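Local coordinates for protein galactose mutarotase related enzyme (Lactobacillus acidophilus, PDB 3DCD) that probably binds a carbohydrate and acts as an isomerase, perhaps interconverting the anomers of a sugar as galactose mutarotases do, at residues A[3-17]-A[79-93]. Residues are numbered along the deposited sequence; the frame is centred on the assembly and turned at random.
Sequences YTIENNMIKVVISDH and ADFEVENHTKESITF
The carbonyl oxygen of Thr4 is gripped twice: His86 NE2 donates to Thr4 O over 2.8 Å, and a water that also reaches weakly to Lys88 O donates to it as well. The imidazole meets this oxygen edge-on, within its own ring plane, yet stands above the carbonyl plane rather than on a lone pair. The case illustrates how two stacked antiparallel β-hairpins, 3-6/10-15 and 82-87/90-93, pack in a β-sandwich of the galactose mutarotase type: side chains fill the middle and backbone bonds close the ends. His86 reaches across because its CG lies anti to the backbone N (chi1 -177°), and its face receives the edge of Tyr3 in an offset T-shaped pair, planes 89° apart. A leucine in place of His86 would probably deprive Thr4 O of its imidazole donor and Tyr3 of this aromatic partner. Over one face of the Tyr3 phenol lies Val83 CG2, a CH-pi contact 3.8 Å from the ring centroid, while Ile91 CD1 presses on Tyr3 CB. Deeper in, Ile91 CG2 meets both Ile5 CG2 and Ile14 CD1, and Phe93 puts CE2 3.5 Å from Ile14 CG2; Ile21 and Ala19 continue this apolar layer. At the hairpin tip, the type I turn from Thr87 to Ser90 offers Lys88 O to Glu6 N at 3.0 Å, and the methylenes of Lys88 and Glu89 cover Glu6 O, which is buried without a partner. The other end is closed by a nearly straight bond, Phe81 N to Asp16 O (2.8 Å, 176° at the hydrogen). At the same end, a water donates to both Asp16 OD1 and Asp80 OD1, linking two carboxylates, the first of which also accepts from Met1 N.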
ATOM      1  N   TYR A   3       4.745   6.961 -17.319  1.00 17.48           N
ATOM      2  CA  TYR A   3       4.337   6.001 -18.339  1.00 17.20           C
ATOM      3  C   TYR A   3       2.846   5.756 -18.162  1.00 16.87           C
ATOM      4  O   TYR A   3       2.338   5.763 -17.037  1.00 16.28           O
ATOM      5  CB  TYR A   3       5.104   4.678 -18.171  1.00 17.07           C
ATOM      6  CG  TYR A   3       6.603   4.804 -18.404  1.00 17.34           C
ATOM      7  CD1 TYR A   3       7.461   5.174 -17.372  1.00 17.16           C
ATOM      8  CD2 TYR A   3       7.154   4.561 -19.656  1.00 17.61           C
ATOM      9  CE1 TYR A   3       8.840   5.303 -17.584  1.00 17.38           C
ATOM     10  CE2 TYR A   3       8.533   4.684 -19.877  1.00 18.49           C
ATOM     11  CZ  TYR A   3       9.360   5.057 -18.830  1.00 17.92           C
ATOM     12  OH  TYR A   3      10.707   5.180 -19.049  1.00 20.31           O
ATOM     13  N   THR A   4       2.161   5.529 -19.279  1.00 16.86           N
ATOM     14  CA  THR A   4       0.718   5.326 -19.299  1.00 16.54           C
ATOM     15  C   THR A   4       0.349   3.913 -19.728  1.00 16.10           C
ATOM     16  O   THR A   4       0.945   3.377 -20.664  1.00 15.03           O
ATOM     17  CB  THR A   4       0.075   6.318 -20.286  1.00 16.95           C
ATOM     18  OG1 THR A   4       0.245   7.638 -19.777  1.00 18.39           O
ATOM     19  CG2 THR A   4      -1.431   6.033 -20.480  1.00 18.23           C
ATOM     20  N   ILE A   5      -0.602   3.319 -19.002  1.00 15.47           N
ATOM     21  CA  ILE A   5      -1.333   2.131 -19.439  1.00 15.83           C
ATOM     22  C   ILE A   5      -2.819   2.505 -19.403  1.00 15.93           C
ATOM     23  O   ILE A   5      -3.249   3.268 -18.537  1.00 15.90           O
ATOM     24  CB  ILE A   5      -1.012   0.832 -18.603  1.00 15.24           C
ATOM     25  CG1 ILE A   5      -1.385   0.980 -17.116  1.00 15.97           C
ATOM     26  CG2 ILE A   5       0.477   0.444 -18.763  1.00 15.48           C
ATOM     27  CD1 ILE A   5      -1.357  -0.329 -16.299  1.00 15.66           C
ATOM     28  N   GLU A   6      -3.594   1.997 -20.355  1.00 16.27           N
ATOM     29  CA  GLU A   6      -4.968   2.469 -20.513  1.00 17.14           C
ATOM     30  C   GLU A   6      -5.832   1.544 -21.339  1.00 17.03           C
ATOM     31  O   GLU A   6      -5.339   0.757 -22.148  1.00 16.91           O
ATOM     32  CB  GLU A   6      -4.995   3.887 -21.116  1.00 16.97           C
ATOM     33  CG  GLU A   6      -4.532   3.991 -22.554  1.00 18.07           C
ATOM     34  CD  GLU A   6      -4.689   5.399 -23.113  1.00 19.44           C
ATOM     35  OE1 GLU A   6      -3.738   5.917 -23.733  1.00 21.22           O
ATOM     36  OE2 GLU A   6      -5.774   5.993 -22.948  1.00 23.52           O
ATOM     37  N   ASN A   7      -7.136   1.634 -21.108  1.00 17.31           N
ATOM     38  CA  ASN A   7      -8.113   0.979 -21.958  1.00 17.60           C
ATOM     39  C   ASN A   7      -9.331   1.878 -22.080  1.00 18.29           C
ATOM     40  O   ASN A   7      -9.251   3.065 -21.759  1.00 17.94           O
ATOM     41  CB  ASN A   7      -8.471  -0.421 -21.430  1.00 16.88           C
ATOM     42  CG  ASN A   7      -8.911  -0.423 -19.962  1.00 17.10           C
ATOM     43  OD1 ASN A   7      -8.703  -1.405 -19.260  1.00 16.45           O
ATOM     44  ND2 ASN A   7      -9.489   0.671 -19.499  1.00 14.35           N
ATOM     45  N   ASN A   8     -10.450   1.309 -22.527  1.00 19.11           N
ATOM     46  CA  ASN A   8     -11.693   2.045 -22.677  1.00 20.80           C
ATOM     47  C   ASN A   8     -12.385   2.447 -21.367  1.00 21.09           C
ATOM     48  O   ASN A   8     -13.372   3.196 -21.402  1.00 21.21           O
ATOM     49  CB  ASN A   8     -12.680   1.249 -23.542  1.00 21.37           C
ATOM     50  CG  ASN A   8     -12.236   1.124 -24.997  1.00 23.95           C
ATOM     51  OD1 ASN A   8     -11.424   1.914 -25.500  1.00 27.43           O
ATOM     52  ND2 ASN A   8     -12.787   0.127 -25.688  1.00 26.63           N
HETATM   53  N   MSE A   9     -11.882   1.948 -20.233  1.00 20.99           N
HETATM   54  CA  MSE A   9     -12.486   2.199 -18.925  1.00 21.55           C
HETATM   55  C   MSE A   9     -11.673   3.196 -18.084  1.00 20.33           C
HETATM   56  O   MSE A   9     -12.234   4.131 -17.499  1.00 18.64           O
HETATM   57  CB  MSE A   9     -12.646   0.894 -18.132  1.00 22.64           C
HETATM   58  CG  MSE A   9     -13.455  -0.206 -18.820  1.00 31.23           C
HETATM   59 SE   MSE A   9     -15.319   0.307 -19.057  1.00 51.31          SE
HETATM   60  CE  MSE A   9     -15.822   0.505 -17.147  1.00 44.29           C
ATOM     61  N   ILE A  10     -10.360   2.966 -17.993  1.00 19.00           N
ATOM     62  CA  ILE A  10      -9.506   3.730 -17.076  1.00 18.76           C
ATOM     63  C   ILE A  10      -8.137   4.020 -17.714  1.00 18.09           C
ATOM     64  O   ILE A  10      -7.671   3.274 -18.581  1.00 16.92           O
ATOM     65  CB  ILE A  10      -9.363   3.065 -15.648  1.00 19.01           C
ATOM     66  CG1 ILE A  10      -8.768   1.660 -15.703  1.00 19.91           C
ATOM     67  CG2 ILE A  10     -10.719   3.022 -14.862  1.00 18.92           C
ATOM     68  CD1 ILE A  10      -8.465   1.077 -14.277  1.00 20.29           C
ATOM     69  N   LYS A  11      -7.531   5.131 -17.321  1.00 17.15           N
ATOM     70  CA  LYS A  11      -6.207   5.513 -17.817  1.00 18.15           C
ATOM     71  C   LYS A  11      -5.335   5.765 -16.598  1.00 17.48           C
ATOM     72  O   LYS A  11      -5.708   6.533 -15.698  1.00 17.21           O
ATOM     73  CB  LYS A  11      -6.279   6.763 -18.702  1.00 18.03           C
ATOM     74  CG  LYS A  11      -4.941   7.230 -19.276  1.00 20.87           C
ATOM     75  CD  LYS A  11      -5.117   8.484 -20.117  1.00 21.21           C
ATOM     76  CE  LYS A  11      -3.869   8.812 -20.931  1.00 26.25           C
ATOM     77  NZ  LYS A  11      -4.104   9.936 -21.926  1.00 29.23           N
ATOM     78  N   VAL A  12      -4.170   5.126 -16.593  1.00 16.73           N
ATOM     79  CA  VAL A  12      -3.315   5.085 -15.414  1.00 16.35           C
ATOM     80  C   VAL A  12      -1.951   5.619 -15.806  1.00 16.43           C
ATOM     81  O   VAL A  12      -1.386   5.203 -16.824  1.00 16.52           O
ATOM     82  CB  VAL A  12      -3.166   3.639 -14.861  1.00 15.84           C
ATOM     83  CG1 VAL A  12      -2.298   3.634 -13.585  1.00 16.00           C
ATOM     84  CG2 VAL A  12      -4.542   3.013 -14.568  1.00 16.19           C
ATOM     85  N   VAL A  13      -1.429   6.532 -14.992  1.00 15.84           N
ATOM     86  CA  VAL A  13      -0.091   7.066 -15.195  1.00 15.75           C
ATOM     87  C   VAL A  13       0.785   6.651 -14.018  1.00 15.97           C
ATOM     88  O   VAL A  13       0.394   6.822 -12.861  1.00 16.19           O
ATOM     89  CB  VAL A  13      -0.099   8.605 -15.291  1.00 15.61           C
ATOM     90  CG1 VAL A  13       1.339   9.120 -15.463  1.00 15.10           C
ATOM     91  CG2 VAL A  13      -0.970   9.083 -16.442  1.00 15.45           C
ATOM     92  N   ILE A  14       1.974   6.131 -14.317  1.00 15.49           N
ATOM     93  CA  ILE A  14       2.871   5.620 -13.284  1.00 15.86           C
ATOM     94  C   ILE A  14       4.312   6.104 -13.521  1.00 15.49           C
ATOM     95  O   ILE A  14       4.779   6.131 -14.657  1.00 15.94           O
ATOM     96  CB  ILE A  14       2.866   4.083 -13.269  1.00 15.93           C
ATOM     97  CG1 ILE A  14       1.423   3.553 -13.272  1.00 17.61           C
ATOM     98  CG2 ILE A  14       3.635   3.561 -12.060  1.00 15.43           C
ATOM     99  CD1 ILE A  14       1.243   2.317 -14.083  1.00 21.45           C
ATOM    100  N   SER A  15       5.004   6.460 -12.441  1.00 15.28           N
ATOM    101  CA  SER A  15       6.378   6.973 -12.524  1.00 15.29           C
ATOM    102  C   SER A  15       7.381   5.867 -12.276  1.00 15.66           C
ATOM    103  O   SER A  15       7.161   4.992 -11.431  1.00 15.42           O
ATOM    104  CB  SER A  15       6.604   8.089 -11.489  1.00 15.68           C
ATOM    105  OG  SER A  15       7.966   8.533 -11.493  1.00 16.38           O
ATOM    106  N   ASP A  16       8.500   5.914 -12.991  1.00 16.40           N
ATOM    107  CA  ASP A  16       9.561   4.969 -12.722  1.00 16.80           C
ATOM    108  C   ASP A  16      10.260   5.277 -11.384  1.00 17.44           C
ATOM    109  O   ASP A  16      11.017   4.447 -10.870  1.00 17.75           O
ATOM    110  CB  ASP A  16      10.546   4.877 -13.878  1.00 16.75           C
ATOM    111  CG  ASP A  16      11.196   6.207 -14.226  1.00 16.63           C
ATOM    112  OD1 ASP A  16      10.907   7.245 -13.612  1.00 16.58           O
ATOM    113  OD2 ASP A  16      12.033   6.204 -15.145  1.00 17.36           O
ATOM    114  N   HIS A  17      10.011   6.474 -10.852  1.00 17.44           N
ATOM    115  CA  HIS A  17      10.468   6.820  -9.521  1.00 17.19           C
ATOM    116  C   HIS A  17       9.568   6.159  -8.488  1.00 17.47           C
ATOM    117  O   HIS A  17       8.397   6.525  -8.339  1.00 16.51           O
ATOM    118  CB  HIS A  17      10.517   8.332  -9.316  1.00 18.12           C
ATOM    119  CG  HIS A  17      11.238   8.724  -8.065  1.00 18.23           C
ATOM    120  ND1 HIS A  17      10.583   9.099  -6.912  1.00 20.60           N
ATOM    121  CD2 HIS A  17      12.557   8.746  -7.771  1.00 18.50           C
ATOM    122  CE1 HIS A  17      11.473   9.344  -5.966  1.00 18.17           C
ATOM    123  NE2 HIS A  17      12.674   9.137  -6.462  1.00 18.66           N
ATOM    124  N   ALA A  79      13.592   5.101  -4.944  1.00 17.63           N
ATOM    125  CA  ALA A  79      14.469   4.461  -5.930  1.00 17.23           C
ATOM    126  C   ALA A  79      13.914   4.613  -7.323  1.00 16.98           C
ATOM    127  O   ALA A  79      12.710   4.665  -7.503  1.00 16.75           O
ATOM    128  CB  ALA A  79      14.655   2.971  -5.604  1.00 17.11           C
ATOM    129  N   ASP A  80      14.796   4.671  -8.311  1.00 16.95           N
ATOM    130  CA  ASP A  80      14.357   4.725  -9.692  1.00 17.22           C
ATOM    131  C   ASP A  80      14.441   3.311 -10.245  1.00 17.48           C
ATOM    132  O   ASP A  80      15.501   2.680 -10.173  1.00 17.34           O
ATOM    133  CB  ASP A  80      15.234   5.686 -10.492  1.00 17.47           C
ATOM    134  CG  ASP A  80      15.107   7.104 -10.003  1.00 18.51           C
ATOM    135  OD1 ASP A  80      13.961   7.576  -9.850  1.00 18.39           O
ATOM    136  OD2 ASP A  80      16.148   7.734  -9.730  1.00 20.99           O
ATOM    137  N   PHE A  81      13.306   2.828 -10.756  1.00 16.68           N
ATOM    138  CA  PHE A  81      13.169   1.493 -11.322  1.00 16.82           C
ATOM    139  C   PHE A  81      13.404   1.548 -12.819  1.00 16.90           C
ATOM    140  O   PHE A  81      13.168   2.578 -13.447  1.00 16.29           O
ATOM    141  CB  PHE A  81      11.735   0.998 -11.121  1.00 16.50           C
ATOM    142  CG  PHE A  81      11.401   0.577  -9.708  1.00 15.62           C
ATOM    143  CD1 PHE A  81      11.399   1.500  -8.663  1.00 14.45           C
ATOM    144  CD2 PHE A  81      11.026  -0.733  -9.443  1.00 15.57           C
ATOM    145  CE1 PHE A  81      11.073   1.122  -7.366  1.00 15.46           C
ATOM    146  CE2 PHE A  81      10.683  -1.136  -8.147  1.00 16.32           C
ATOM    147  CZ  PHE A  81      10.701  -0.202  -7.101  1.00 17.45           C
ATOM    148  N   GLU A  82      13.844   0.428 -13.385  1.00 18.09           N
ATOM    149  CA  GLU A  82      13.895   0.237 -14.833  1.00 18.95           C
ATOM    150  C   GLU A  82      12.533  -0.223 -15.350  1.00 18.55           C
ATOM    151  O   GLU A  82      11.800  -0.930 -14.642  1.00 18.75           O
ATOM    152  CB  GLU A  82      14.951  -0.803 -15.218  1.00 20.12           C
ATOM    153  CG  GLU A  82      16.417  -0.463 -14.809  1.00 26.36           C
ATOM    154  CD  GLU A  82      16.909   0.905 -15.295  1.00 32.88           C
ATOM    155  OE1 GLU A  82      16.941   1.152 -16.523  1.00 35.89           O
ATOM    156  OE2 GLU A  82      17.295   1.733 -14.434  1.00 37.76           O
ATOM    157  N   VAL A  83      12.189   0.174 -16.569  1.00 17.59           N
ATOM    158  CA  VAL A  83      10.980  -0.347 -17.215  1.00 17.74           C
ATOM    159  C   VAL A  83      11.365  -1.595 -18.013  1.00 17.77           C
ATOM    160  O   VAL A  83      12.003  -1.512 -19.075  1.00 17.61           O
ATOM    161  CB  VAL A  83      10.259   0.704 -18.108  1.00 17.87           C
ATOM    162  CG1 VAL A  83       9.043   0.067 -18.817  1.00 17.99           C
ATOM    163  CG2 VAL A  83       9.821   1.896 -17.278  1.00 16.96           C
ATOM    164  N   GLU A  84      10.979  -2.746 -17.482  1.00 17.93           N
ATOM    165  CA  GLU A  84      11.352  -4.030 -18.067  1.00 18.67           C
ATOM    166  C   GLU A  84      10.479  -4.427 -19.256  1.00 18.73           C
ATOM    167  O   GLU A  84      10.963  -5.047 -20.217  1.00 17.94           O
ATOM    168  CB  GLU A  84      11.302  -5.135 -16.996  1.00 18.69           C
ATOM    169  CG  GLU A  84      11.870  -6.456 -17.511  1.00 19.77           C
ATOM    170  CD  GLU A  84      11.955  -7.525 -16.455  1.00 20.13           C
ATOM    171  OE1 GLU A  84      10.955  -7.760 -15.747  1.00 20.09           O
ATOM    172  OE2 GLU A  84      13.034  -8.148 -16.352  1.00 21.82           O
ATOM    173  N   ASN A  85       9.189  -4.092 -19.163  1.00 18.92           N
ATOM    174  CA  ASN A  85       8.194  -4.449 -20.172  1.00 19.39           C
ATOM    175  C   ASN A  85       7.090  -3.390 -20.123  1.00 19.41           C
ATOM    176  O   ASN A  85       6.716  -2.955 -19.042  1.00 18.34           O
ATOM    177  CB  ASN A  85       7.623  -5.836 -19.864  1.00 20.11           C
ATOM    178  CG  ASN A  85       6.574  -6.286 -20.876  1.00 21.78           C
ATOM    179  OD1 ASN A  85       6.903  -6.823 -21.939  1.00 25.75           O
ATOM    180  ND2 ASN A  85       5.307  -6.097 -20.533  1.00 21.31           N
ATOM    181  N   HIS A  86       6.594  -2.954 -21.283  1.00 18.99           N
ATOM    182  CA  HIS A  86       5.514  -1.963 -21.311  1.00 18.74           C
ATOM    183  C   HIS A  86       4.670  -2.153 -22.566  1.00 18.99           C
ATOM    184  O   HIS A  86       5.157  -1.948 -23.667  1.00 18.56           O
ATOM    185  CB  HIS A  86       6.093  -0.541 -21.264  1.00 18.36           C
ATOM    186  CG  HIS A  86       5.062   0.548 -21.227  1.00 17.28           C
ATOM    187  ND1 HIS A  86       5.324   1.829 -21.666  1.00 17.10           N
ATOM    188  CD2 HIS A  86       3.773   0.552 -20.806  1.00 15.66           C
ATOM    189  CE1 HIS A  86       4.245   2.576 -21.516  1.00 15.57           C
ATOM    190  NE2 HIS A  86       3.292   1.826 -20.987  1.00 14.89           N
ATOM    191  N   THR A  87       3.427  -2.591 -22.378  1.00 19.20           N
ATOM    192  CA  THR A  87       2.455  -2.721 -23.467  1.00 20.09           C
ATOM    193  C   THR A  87       1.239  -1.836 -23.124  1.00 20.21           C
ATOM    194  O   THR A  87       1.244  -1.159 -22.089  1.00 19.29           O
ATOM    195  CB  THR A  87       2.028  -4.190 -23.690  1.00 19.93           C
ATOM    196  OG1 THR A  87       1.493  -4.719 -22.475  1.00 21.94           O
ATOM    197  CG2 THR A  87       3.222  -5.048 -24.131  1.00 20.62           C
ATOM    198  N   LYS A  88       0.211  -1.829 -23.977  1.00 20.35           N
ATOM    199  CA  LYS A  88      -0.872  -0.871 -23.783  1.00 21.18           C
ATOM    200  C   LYS A  88      -1.517  -0.994 -22.414  1.00 20.18           C
ATOM    201  O   LYS A  88      -1.827   0.014 -21.807  1.00 20.29           O
ATOM    202  CB  LYS A  88      -1.937  -0.932 -24.886  1.00 21.36           C
ATOM    203  CG  LYS A  88      -2.916   0.242 -24.798  1.00 22.46           C
ATOM    204  CD  LYS A  88      -3.906   0.326 -25.964  1.00 23.64           C
ATOM    205  CE  LYS A  88      -4.850   1.523 -25.762  1.00 26.22           C
ATOM    206  NZ  LYS A  88      -5.566   1.970 -27.016  1.00 30.41           N
ATOM    207  N   GLU A  89      -1.709  -2.217 -21.932  1.00 20.07           N
ATOM    208  CA  GLU A  89      -2.445  -2.435 -20.669  1.00 20.43           C
ATOM    209  C   GLU A  89      -1.592  -3.029 -19.554  1.00 19.05           C
ATOM    210  O   GLU A  89      -2.134  -3.519 -18.563  1.00 18.94           O
ATOM    211  CB  GLU A  89      -3.665  -3.340 -20.891  1.00 20.00           C
ATOM    212  CG  GLU A  89      -4.737  -2.804 -21.820  1.00 22.11           C
ATOM    213  CD  GLU A  89      -5.746  -3.890 -22.206  1.00 23.74           C
ATOM    214  OE1 GLU A  89      -5.693  -4.992 -21.623  1.00 32.65           O
ATOM    215  OE2 GLU A  89      -6.574  -3.665 -23.105  1.00 26.41           O
ATOM    216  N   SER A  90      -0.265  -2.999 -19.710  1.00 18.23           N
ATOM    217  CA  SER A  90       0.621  -3.578 -18.706  1.00 17.45           C
ATOM    218  C   SER A  90       1.987  -2.917 -18.672  1.00 16.83           C
ATOM    219  O   SER A  90       2.525  -2.522 -19.709  1.00 16.71           O
ATOM    220  CB  SER A  90       0.794  -5.085 -18.949  1.00 18.36           C
ATOM    221  OG  SER A  90       1.462  -5.689 -17.847  1.00 19.80           O
ATOM    222  N   ILE A  91       2.560  -2.823 -17.478  1.00 15.95           N
ATOM    223  CA  ILE A  91       3.935  -2.305 -17.340  1.00 15.71           C
ATOM    224  C   ILE A  91       4.580  -2.958 -16.128  1.00 15.32           C
ATOM    225  O   ILE A  91       3.931  -3.193 -15.116  1.00 15.11           O
ATOM    226  CB  ILE A  91       3.966  -0.743 -17.276  1.00 14.81           C
ATOM    227  CG1 ILE A  91       5.393  -0.199 -17.257  1.00 15.04           C
ATOM    228  CG2 ILE A  91       3.136  -0.215 -16.083  1.00 16.63           C
ATOM    229  CD1 ILE A  91       5.482   1.244 -17.694  1.00 14.55           C
ATOM    230  N   THR A  92       5.861  -3.288 -16.260  1.00 15.61           N
ATOM    231  CA  THR A  92       6.586  -3.925 -15.174  1.00 15.45           C
ATOM    232  C   THR A  92       7.824  -3.097 -14.936  1.00 15.04           C
ATOM    233  O   THR A  92       8.584  -2.849 -15.855  1.00 15.11           O
ATOM    234  CB  THR A  92       6.981  -5.391 -15.521  1.00 16.33           C
ATOM    235  OG1 THR A  92       5.794  -6.150 -15.792  1.00 16.58           O
ATOM    236  CG2 THR A  92       7.758  -6.062 -14.365  1.00 16.10           C
ATOM    237  N   PHE A  93       7.973  -2.653 -13.692  1.00 15.33           N
ATOM    238  CA  PHE A  93       9.157  -1.969 -13.206  1.00 15.10           C
ATOM    239  C   PHE A  93      10.067  -2.938 -12.442  1.00 14.87           C
ATOM    240  O   PHE A  93       9.606  -3.786 -11.679  1.00 14.65           O
ATOM    241  CB  PHE A  93       8.756  -0.805 -12.286  1.00 15.32           C
ATOM    242  CG  PHE A  93       7.900   0.237 -12.965  1.00 16.30           C
ATOM    243  CD1 PHE A  93       8.486   1.298 -13.641  1.00 16.14           C
ATOM    244  CD2 PHE A  93       6.504   0.147 -12.915  1.00 15.73           C
ATOM    245  CE1 PHE A  93       7.693   2.268 -14.288  1.00 16.02           C
ATOM    246  CE2 PHE A  93       5.703   1.094 -13.545  1.00 15.32           C
ATOM    247  CZ  PHE A  93       6.295   2.163 -14.230  1.00 17.49           C
TER
HETATM  248  O   HOH W   1      -0.728   2.944 -23.077  1.00 27.92           O
HETATM  249  O   HOH W   2      -8.232   2.443 -25.292  1.00 32.65           O
HETATM  250  O   HOH W   3      12.920   8.553 -12.014  1.00 26.23           O